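Local coordinates for Rab GDP dissociation inhibitor alpha (Naegleria fowleri, PDB 6C87), which probably binds prenylated Rab GTPases in their GDP-bound state, slowing release of GDP and holding them soluble for recycling between membranes, at residues A[130-135]-A[152-157]; A[341-346]-A[377-382]; A[234-239]-A[352-357]. One frame throughout, in Å; residues are numbered along the deposited sequence.

Interaction 1: residues A[130-135]-A[152-157]; sequences ITPTEV and LVSYLY
Val153, the residue most covered by the opposite segment, meets both Pro132 and Val135. The two methyls of Val153 divide the work. CG1, anti to the backbone N (chi1 170°), lies 4.1 Å from Pro132 CG, while CG2, beside the backbone N, comes to 4.0 Å from Val135 CG2. Val153 thus straddles the short helix 132-135, one methyl on its first residue and the other on its last. Val135 and Val153 approach at a slant rather than end on. CG1 of Val153 also lies 3.8 Å from the carbonyl oxygen of Ile130, which places it over the turn leading into the helix.

Polar against apolar is the second kind of contact. Ser154 OG rests against the proline ring, 3.5 Å from Pro132 CB. No hydrogen bond joins the segments, and the nearest pair of CA atoms is Pro132 with Ser154.

The side-chain hydrogen bonds lie within 130-135 and probably help to hold the turn whose Ile130 O and Pro132 face Val153. Thr131 is the N-cap of helix 132-135 and forms a capping box with Glu134, whose backbone N donates to Thr131 OG1 over 3.1 Å. In return the Glu134 carboxylate folds back. Ile130 N donates to Glu134 OE1 at 2.8 Å, nearly along the C-O axis. Thr131 N reaches the same oxygen at 3.0 Å, from well above the carboxylate plane. Two donors on one oxygen should restrain the rotation of this carboxylate.

Leu194 of helix 188-198 packs on Val153. The Ile130 side chain points away from 152-157, to Val198 of the same helix and to Tyr222 and Leu226 of helix 212-229. Leu152 packs on helix 177-184, so the contact belongs to the helical part of the protein.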
loop_
_atom_site.group_PDB
_atom_site.type_symbol
_atom_site.label_atom_id
_atom_site.label_comp_id
_atom_site.label_asym_id
_atom_site.label_seq_id
_atom_site.Cartn_x
_atom_site.Cartn_y
_atom_site.Cartn_z
ATOM N N ILE A 130 1.879 32.090 -9.432
ATOM C CA ILE A 130 2.387 30.875 -8.808
ATOM C C ILE A 130 3.542 31.167 -7.863
ATOM O O ILE A 130 3.522 30.761 -6.699
ATOM C CB ILE A 130 2.795 29.827 -9.863
ATOM C CG1 ILE A 130 1.572 29.464 -10.681
ATOM C CG2 ILE A 130 3.359 28.597 -9.203
ATOM C CD1 ILE A 130 0.427 29.020 -9.795
ATOM N N THR A 131 4.557 31.874 -8.343
ATOM C CA THR A 131 5.722 32.124 -7.515
ATOM C C THR A 131 5.421 33.234 -6.514
ATOM O O THR A 131 4.520 34.049 -6.729
ATOM C CB THR A 131 6.914 32.512 -8.383
ATOM O OG1 THR A 131 6.643 33.764 -9.032
ATOM C CG2 THR A 131 7.187 31.446 -9.433
ATOM N N PRO A 132 6.149 33.276 -5.395
ATOM C CA PRO A 132 5.991 34.413 -4.472
ATOM C C PRO A 132 6.212 35.760 -5.141
ATOM O O PRO A 132 5.572 36.747 -4.756
ATOM C CB PRO A 132 7.049 34.133 -3.395
ATOM C CG PRO A 132 7.187 32.645 -3.394
ATOM C CD PRO A 132 7.036 32.234 -4.841
ATOM N N THR A 133 7.096 35.825 -6.140
ATOM C CA THR A 133 7.327 37.079 -6.853
ATOM C C THR A 133 6.093 37.500 -7.647
ATOM O O THR A 133 5.740 38.685 -7.675
ATOM C CB THR A 133 8.542 36.933 -7.769
ATOM O OG1 THR A 133 9.622 36.355 -7.032
ATOM C CG2 THR A 133 8.992 38.290 -8.271
ATOM N N GLU A 134 5.431 36.544 -8.303
ATOM C CA GLU A 134 4.215 36.854 -9.048
ATOM C C GLU A 134 3.078 37.244 -8.111
ATOM O O GLU A 134 2.271 38.124 -8.440
ATOM C CB GLU A 134 3.806 35.661 -9.909
ATOM C CG GLU A 134 4.627 35.463 -11.176
ATOM C CD GLU A 134 4.554 34.030 -11.698
ATOM O OE1 GLU A 134 3.932 33.177 -11.025
ATOM O OE2 GLU A 134 5.085 33.765 -12.798
ATOM N N VAL A 135 2.984 36.579 -6.954
ATOM C CA VAL A 135 1.942 36.886 -5.976
ATOM C C VAL A 135 2.133 38.279 -5.393
ATOM O O VAL A 135 1.163 39.006 -5.147
ATOM C CB VAL A 135 1.925 35.814 -4.870
ATOM C CG1 VAL A 135 1.024 36.240 -3.724
ATOM C CG2 VAL A 135 1.465 34.488 -5.437
ATOM N N LEU A 152 2.677 34.391 2.772
ATOM C CA LEU A 152 1.969 33.120 2.885
ATOM C C LEU A 152 2.455 32.130 1.835
ATOM O O LEU A 152 2.753 30.973 2.152
ATOM C CB LEU A 152 0.457 33.338 2.759
ATOM C CG LEU A 152 -0.363 32.088 2.401
ATOM C CD1 LEU A 152 -0.332 31.056 3.521
ATOM C CD2 LEU A 152 -1.801 32.455 2.052
ATOM N N VAL A 153 2.557 32.570 0.578
ATOM C CA VAL A 153 2.944 31.655 -0.490
ATOM C C VAL A 153 4.410 31.273 -0.360
ATOM O O VAL A 153 4.789 30.132 -0.658
ATOM C CB VAL A 153 2.620 32.266 -1.867
ATOM C CG1 VAL A 153 3.245 31.442 -2.993
ATOM C CG2 VAL A 153 1.109 32.360 -2.054
ATOM N N SER A 154 5.256 32.206 0.092
ATOM C CA SER A 154 6.650 31.866 0.366
ATOM C C SER A 154 6.748 30.762 1.411
ATOM O O SER A 154 7.555 29.833 1.275
ATOM C CB SER A 154 7.416 33.108 0.823
ATOM O OG SER A 154 8.261 33.602 -0.202
ATOM N N TYR A 155 5.936 30.850 2.467
ATOM C CA TYR A 155 5.957 29.830 3.511
ATOM C C TYR A 155 5.521 28.469 2.983
ATOM O O TYR A 155 6.107 27.443 3.349
ATOM C CB TYR A 155 5.078 30.260 4.691
ATOM C CG TYR A 155 4.720 29.125 5.631
ATOM C CD1 TYR A 155 5.672 28.553 6.472
ATOM C CD2 TYR A 155 3.416 28.638 5.688
ATOM C CE1 TYR A 155 5.339 27.512 7.326
ATOM C CE2 TYR A 155 3.074 27.602 6.542
ATOM C CZ TYR A 155 4.037 27.046 7.356
ATOM O OH TYR A 155 3.695 26.023 8.204
ATOM N N LEU A 156 4.494 28.434 2.129
ATOM C CA LEU A 156 3.972 27.150 1.661
ATOM C C LEU A 156 4.943 26.461 0.708
ATOM O O LEU A 156 5.134 25.242 0.790
ATOM C CB LEU A 156 2.602 27.341 1.006
ATOM C CG LEU A 156 1.522 27.878 1.952
ATOM C CD1 LEU A 156 0.244 28.228 1.202
ATOM C CD2 LEU A 156 1.244 26.899 3.086
ATOM N N TYR A 157 5.585 27.219 -0.182
ATOM C CA TYR A 157 6.530 26.609 -1.109
ATOM C C TYR A 157 7.826 26.210 -0.414
ATOM O O TYR A 157 8.519 25.304 -0.890
ATOM C CB TYR A 157 6.827 27.554 -2.273
#

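Interaction 2: residues A[341-346]-A[377-382]; sequences HDIYCC and VKVVLD
A helix laid against one face of the mixed beta-sheet defines this contact, with Val380 of the helix meeting Ile343 of strand 343-346. The short axes run nearly alongside, 28° between their N-to-C directions, and approach to 9.8 Å, a spacing bridged by side chains alone.

Ile343 supplies two branches. Its CG2 meets Val380 CG2 at 3.7 Å, the two side chains reaching toward each other tip to tip. The longer arm, with CG1 anti to the carbonyl carbon (chi1 -49°), carries CD1 across to Val379 CG1 at 3.9 Å, at the margin of the contact. Val377 CG1 lies 4.2 Å from Ile343 CG2, so three valines of 377-382 contact one isoleucine. Two residues along the strand, Cys345 CB is 4.2 Å from Val380 CG1; the two methyls of Val380 therefore serve successive residues of this sheet face. All four pairs are apolar.

Val377 also starts the helix as its N-cap residue, its carbonyl oxygen accepting from both Val380 N and Leu381 N. On the exposed side Lys378 NZ forms a salt bridge with Asp382 OD2 (2.8 Å), which accepts on its syn lone pair, one helical turn on.

Strand 343-349 runs between 328-332 and 360-367: Phe332 touches Ile343, Cys345 and Val380, and Val364 touches Ile343. Val377 and Leu381 extend the helix's cover to Val311 of strand 302-315.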
loop_
_atom_site.group_PDB
_atom_site.type_symbol
_atom_site.label_atom_id
_atom_site.label_comp_id
_atom_site.label_asym_id
_atom_site.label_seq_id
_atom_site.Cartn_x
_atom_site.Cartn_y
_atom_site.Cartn_z
ATOM N N HIS A 341 -21.451 29.178 -6.417
ATOM C CA HIS A 341 -20.781 28.209 -7.272
ATOM C C HIS A 341 -19.864 28.954 -8.220
ATOM O O HIS A 341 -20.227 30.017 -8.737
ATOM C CB HIS A 341 -21.782 27.372 -8.077
ATOM C CG HIS A 341 -22.775 26.644 -7.225
ATOM N ND1 HIS A 341 -23.889 27.260 -6.694
ATOM C CD2 HIS A 341 -22.828 25.353 -6.818
ATOM C CE1 HIS A 341 -24.582 26.382 -5.990
ATOM N NE2 HIS A 341 -23.961 25.217 -6.052
ATOM N N ASP A 342 -18.675 28.399 -8.443
ATOM C CA ASP A 342 -17.751 28.987 -9.398
ATOM C C ASP A 342 -18.312 28.875 -10.812
ATOM O O ASP A 342 -19.105 27.984 -11.122
ATOM C CB ASP A 342 -16.386 28.295 -9.327
ATOM C CG ASP A 342 -15.657 28.531 -8.008
ATOM O OD1 ASP A 342 -16.239 29.139 -7.076
ATOM O OD2 ASP A 342 -14.488 28.084 -7.906
ATOM N N ILE A 343 -17.901 29.798 -11.671
ATOM C CA ILE A 343 -18.175 29.714 -13.095
ATOM C C ILE A 343 -16.867 29.368 -13.776
ATOM O O ILE A 343 -15.807 29.894 -13.412
ATOM C CB ILE A 343 -18.743 31.016 -13.685
ATOM C CG1 ILE A 343 -19.893 31.547 -12.832
ATOM C CG2 ILE A 343 -19.208 30.762 -15.115
ATOM C CD1 ILE A 343 -20.394 32.913 -13.285
ATOM N N TYR A 344 -16.941 28.491 -14.766
ATOM C CA TYR A 344 -15.775 28.006 -15.480
ATOM C C TYR A 344 -15.915 28.379 -16.943
ATOM O O TYR A 344 -17.018 28.337 -17.501
ATOM C CB TYR A 344 -15.622 26.484 -15.316
ATOM C CG TYR A 344 -15.587 26.056 -13.868
ATOM C CD1 TYR A 344 -16.761 25.858 -13.156
ATOM C CD2 TYR A 344 -14.377 25.884 -13.199
ATOM C CE1 TYR A 344 -16.735 25.492 -11.828
ATOM C CE2 TYR A 344 -14.341 25.512 -11.863
ATOM C CZ TYR A 344 -15.530 25.318 -11.184
ATOM O OH TYR A 344 -15.527 24.950 -9.856
ATOM N N CYS A 345 -14.811 28.812 -17.540
ATOM C CA CYS A 345 -14.764 29.050 -18.978
ATOM C C CYS A 345 -13.466 28.477 -19.524
ATOM O O CYS A 345 -12.377 28.883 -19.105
ATOM C CB CYS A 345 -14.875 30.539 -19.315
ATOM S SG CYS A 345 -14.837 30.832 -21.104
ATOM N N CYS A 346 -13.579 27.540 -20.454
ATOM C CA CYS A 346 -12.424 27.026 -21.172
ATOM C C CYS A 346 -12.536 27.414 -22.637
ATOM O O CYS A 346 -13.632 27.426 -23.208
ATOM C CB CYS A 346 -12.300 25.507 -21.043
ATOM S SG CYS A 346 -13.613 24.603 -21.844
ATOM N N VAL A 377 -24.572 33.546 -16.015
ATOM C CA VAL A 377 -23.266 33.595 -16.672
ATOM C C VAL A 377 -23.073 34.874 -17.476
ATOM O O VAL A 377 -22.097 34.983 -18.227
ATOM C CB VAL A 377 -23.026 32.363 -17.572
ATOM C CG1 VAL A 377 -23.066 31.074 -16.761
ATOM C CG2 VAL A 377 -24.024 32.323 -18.721
ATOM N N LYS A 378 -23.973 35.850 -17.340
ATOM C CA LYS A 378 -23.842 37.067 -18.137
ATOM C C LYS A 378 -22.533 37.791 -17.841
ATOM O O LYS A 378 -21.951 38.413 -18.737
ATOM C CB LYS A 378 -25.031 37.998 -17.894
ATOM C CG LYS A 378 -24.998 39.249 -18.742
ATOM C CD LYS A 378 -26.242 40.096 -18.545
ATOM C CE LYS A 378 -26.218 41.320 -19.456
ATOM N NZ LYS A 378 -25.215 42.324 -19.019
ATOM N N VAL A 379 -22.047 37.711 -16.600
ATOM C CA VAL A 379 -20.783 38.352 -16.257
ATOM C C VAL A 379 -19.657 37.799 -17.115
ATOM O O VAL A 379 -18.741 38.535 -17.497
ATOM C CB VAL A 379 -20.482 38.185 -14.750
ATOM C CG1 VAL A 379 -20.389 36.708 -14.368
ATOM C CG2 VAL A 379 -19.206 38.924 -14.363
ATOM N N VAL A 380 -19.711 36.508 -17.451
ATOM C CA VAL A 380 -18.670 35.921 -18.285
ATOM C C VAL A 380 -18.919 36.238 -19.755
ATOM O O VAL A 380 -18.001 36.632 -20.483
ATOM C CB VAL A 380 -18.582 34.403 -18.048
ATOM C CG1 VAL A 380 -17.486 33.812 -18.906
ATOM C CG2 VAL A 380 -18.353 34.094 -16.583
ATOM N N LEU A 381 -20.165 36.082 -20.213
ATOM C CA LEU A 381 -20.485 36.346 -21.613
ATOM C C LEU A 381 -20.164 37.778 -22.012
ATOM O O LEU A 381 -19.762 38.027 -23.156
ATOM C CB LEU A 381 -21.959 36.054 -21.872
ATOM C CG LEU A 381 -22.330 34.603 -21.604
ATOM C CD1 LEU A 381 -23.809 34.394 -21.839
ATOM C CD2 LEU A 381 -21.495 33.692 -22.503
ATOM N N ASP A 382 -20.334 38.735 -21.096
ATOM C CA ASP A 382 -20.007 40.113 -21.435
ATOM C C ASP A 382 -18.520 40.269 -21.736
ATOM O O ASP A 382 -18.135 41.101 -22.564
ATOM C CB ASP A 382 -20.431 41.058 -20.305
ATOM C CG ASP A 382 -21.939 41.307 -20.273
ATOM O OD1 ASP A 382 -22.636 40.907 -21.234
ATOM O OD2 ASP A 382 -22.423 41.908 -19.284
#

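Interaction 3: residues A[234-239]-A[352-357]; sequences YVYPMY and HHVAPN
Tyr239 and His352 are joined by one backbone hydrogen bond, Tyr239 N to His352 O (2.7 Å, 151° at the hydrogen), just beyond the end of strand 234-237, where both Tyr239 and His353 take positive phi values.

Tyr236 turns its ring edge to the face of His352 in a T-shaped pair, centroids 5.5 Å apart and planes at 87°. The tyrosine CB also lies 3.8 Å from His352 NE2. With CG anti to its backbone N (chi1 -164°), Tyr236 reaches Val354 as well, whose CG1 lies near the ring plane, 4.3 Å from CE2.

The strand belongs to the mixed sheet, pairing with 111-121, and the partner is the loop between strands 343-349 and 360-367. In related GDIs the region following strand 234-237 contributes to the Rab-binding platform, so the junction probably lies close to that surface.

On the exposed side, Tyr239 and His353 lie side by side, their planes nearly parallel but slid apart, with centroids 5.0 Å from each other. Little ring overlap results; His353 CB instead approaches Tyr239 CD1 at 3.5 Å. Met238 SD sits in the plane of the His353 ring at its edge, 3.9 Å from ND1.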
loop_
_atom_site.group_PDB
_atom_site.type_symbol
_atom_site.label_atom_id
_atom_site.label_comp_id
_atom_site.label_asym_id
_atom_site.label_seq_id
_atom_site.Cartn_x
_atom_site.Cartn_y
_atom_site.Cartn_z
ATOM N N TYR A 234 -2.240 22.645 -18.043
ATOM C CA TYR A 234 -3.319 21.868 -18.635
ATOM C C TYR A 234 -2.939 21.361 -20.026
ATOM O O TYR A 234 -2.249 22.047 -20.785
ATOM C CB TYR A 234 -4.593 22.709 -18.731
ATOM C CG TYR A 234 -5.203 23.124 -17.411
ATOM C CD1 TYR A 234 -5.866 22.208 -16.604
ATOM C CD2 TYR A 234 -5.142 24.448 -16.987
ATOM C CE1 TYR A 234 -6.442 22.599 -15.401
ATOM C CE2 TYR A 234 -5.697 24.852 -15.789
ATOM C CZ TYR A 234 -6.352 23.928 -14.997
ATOM O OH TYR A 234 -6.920 24.336 -13.806
ATOM N N VAL A 235 -3.380 20.145 -20.342
ATOM C CA VAL A 235 -3.338 19.611 -21.698
ATOM C C VAL A 235 -4.763 19.246 -22.118
ATOM O O VAL A 235 -5.674 19.131 -21.294
ATOM C CB VAL A 235 -2.407 18.386 -21.824
ATOM C CG1 VAL A 235 -0.997 18.728 -21.368
ATOM C CG2 VAL A 235 -2.966 17.191 -21.069
ATOM N N TYR A 236 -4.930 19.020 -23.423
ATOM C CA TYR A 236 -6.211 18.730 -24.083
ATOM C C TYR A 236 -5.867 17.892 -25.303
ATOM O O TYR A 236 -4.837 18.148 -25.946
ATOM C CB TYR A 236 -6.949 20.003 -24.513
ATOM C CG TYR A 236 -8.426 19.864 -24.855
ATOM C CD1 TYR A 236 -9.360 19.549 -23.877
ATOM C CD2 TYR A 236 -8.891 20.105 -26.147
ATOM C CE1 TYR A 236 -10.713 19.451 -24.176
ATOM C CE2 TYR A 236 -10.245 20.013 -26.460
ATOM C CZ TYR A 236 -11.151 19.687 -25.465
ATOM O OH TYR A 236 -12.499 19.583 -25.742
ATOM N N PRO A 237 -6.682 16.900 -25.654
ATOM C CA PRO A 237 -6.330 16.054 -26.797
ATOM C C PRO A 237 -6.538 16.795 -28.107
ATOM O O PRO A 237 -7.483 17.572 -28.266
ATOM C CB PRO A 237 -7.283 14.855 -26.673
ATOM C CG PRO A 237 -8.022 15.043 -25.367
ATOM C CD PRO A 237 -7.957 16.494 -25.041
ATOM N N MET A 238 -5.626 16.555 -29.042
ATOM C CA MET A 238 -5.790 17.037 -30.405
ATOM C C MET A 238 -7.074 16.452 -30.995
ATOM O O MET A 238 -7.333 15.247 -30.883
ATOM C CB MET A 238 -4.562 16.640 -31.239
ATOM C CG MET A 238 -4.229 17.587 -32.380
ATOM S SD MET A 238 -3.738 19.235 -31.814
ATOM C CE MET A 238 -2.087 18.911 -31.242
ATOM N N TYR A 239 -7.883 17.316 -31.610
ATOM C CA TYR A 239 -9.218 17.022 -32.134
ATOM C C TYR A 239 -10.256 16.850 -31.031
ATOM O O TYR A 239 -11.425 16.569 -31.336
ATOM C CB TYR A 239 -9.230 15.792 -33.066
ATOM C CG TYR A 239 -8.262 15.927 -34.221
ATOM C CD1 TYR A 239 -8.618 16.634 -35.367
ATOM C CD2 TYR A 239 -6.977 15.390 -34.153
ATOM C CE1 TYR A 239 -7.734 16.779 -36.423
ATOM C CE2 TYR A 239 -6.086 15.528 -35.207
ATOM C CZ TYR A 239 -6.469 16.226 -36.333
ATOM O OH TYR A 239 -5.587 16.370 -37.377
ATOM N N HIS A 352 -6.177 23.182 -31.317
ATOM C CA HIS A 352 -6.485 21.805 -30.963
ATOM C C HIS A 352 -7.337 21.121 -32.024
ATOM O O HIS A 352 -7.828 20.011 -31.793
ATOM C CB HIS A 352 -7.167 21.757 -29.596
ATOM C CG HIS A 352 -6.233 22.020 -28.453
ATOM N ND1 HIS A 352 -6.034 23.280 -27.925
ATOM C CD2 HIS A 352 -5.399 21.193 -27.776
ATOM C CE1 HIS A 352 -5.150 23.208 -26.945
ATOM N NE2 HIS A 352 -4.745 21.955 -26.838
ATOM N N HIS A 353 -7.485 21.748 -33.198
ATOM C CA HIS A 353 -8.284 21.229 -34.310
ATOM C C HIS A 353 -9.713 20.911 -33.881
ATOM O O HIS A 353 -10.272 19.868 -34.226
ATOM C CB HIS A 353 -7.637 20.006 -34.953
ATOM C CG HIS A 353 -6.449 20.336 -35.788
ATOM N ND1 HIS A 353 -5.158 20.146 -35.352
ATOM C CD2 HIS A 353 -6.354 20.906 -37.011
ATOM C CE1 HIS A 353 -4.317 20.548 -36.288
ATOM N NE2 HIS A 353 -5.018 21.022 -37.302
ATOM N N VAL A 354 -10.302 21.809 -33.097
ATOM C CA VAL A 354 -11.721 21.734 -32.773
ATOM C C VAL A 354 -12.539 22.828 -33.451
ATOM O O VAL A 354 -13.778 22.802 -33.358
ATOM C CB VAL A 354 -11.949 21.734 -31.247
ATOM C CG1 VAL A 354 -11.216 20.542 -30.628
ATOM C CG2 VAL A 354 -11.466 23.049 -30.617
ATOM N N ALA A 355 -11.900 23.779 -34.127
ATOM C CA ALA A 355 -12.601 24.862 -34.797
ATOM C C ALA A 355 -11.817 25.239 -36.036
ATOM O O ALA A 355 -10.601 25.014 -36.096
ATOM C CB ALA A 355 -12.766 26.076 -33.875
ATOM N N PRO A 356 -12.460 25.855 -37.026
ATOM C CA PRO A 356 -11.731 26.307 -38.216
ATOM C C PRO A 356 -10.692 27.353 -37.852
ATOM O O PRO A 356 -10.655 27.882 -36.740
ATOM C CB PRO A 356 -12.817 26.908 -39.122
ATOM C CG PRO A 356 -14.113 26.468 -38.560
ATOM C CD PRO A 356 -13.904 26.121 -37.120
ATOM N N ASN A 357 -9.820 27.636 -38.817
ATOM C CA ASN A 357 -8.802 28.660 -38.628
ATOM C C ASN A 357 -9.446 30.015 -38.379
ATOM O O ASN A 357 -10.302 30.464 -39.150
ATOM C CB ASN A 357 -7.895 28.732 -39.849
ATOM C CG ASN A 357 -6.524 28.167 -39.587
ATOM O OD1 ASN A 357 -5.958 28.350 -38.507
ATOM N ND2 ASN A 357 -5.959 27.506 -40.590
#

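Overall arrangement
Interaction 2 is the most deeply buried of the three, and its cross-segment chemistry is wholly apolar, as suits a helix on a sheet. Interaction 3 reaches the same mixed sheet through other parts: strand 234-237 with the residues just after it, and the loop after strand 343-349, which interaction 2 uses. Their nearest atoms are about 6 Å apart and their segments alternate along the chain. Interaction 3 is partly exposed and combines a backbone hydrogen bond with aromatic and sulfur contacts. Interaction 1 stands apart in the helical region, centre to centre about 27 Å from interaction 2 and 32 Å from interaction 3; helix meets helix there through mainly apolar contacts, with no hydrogen bond across.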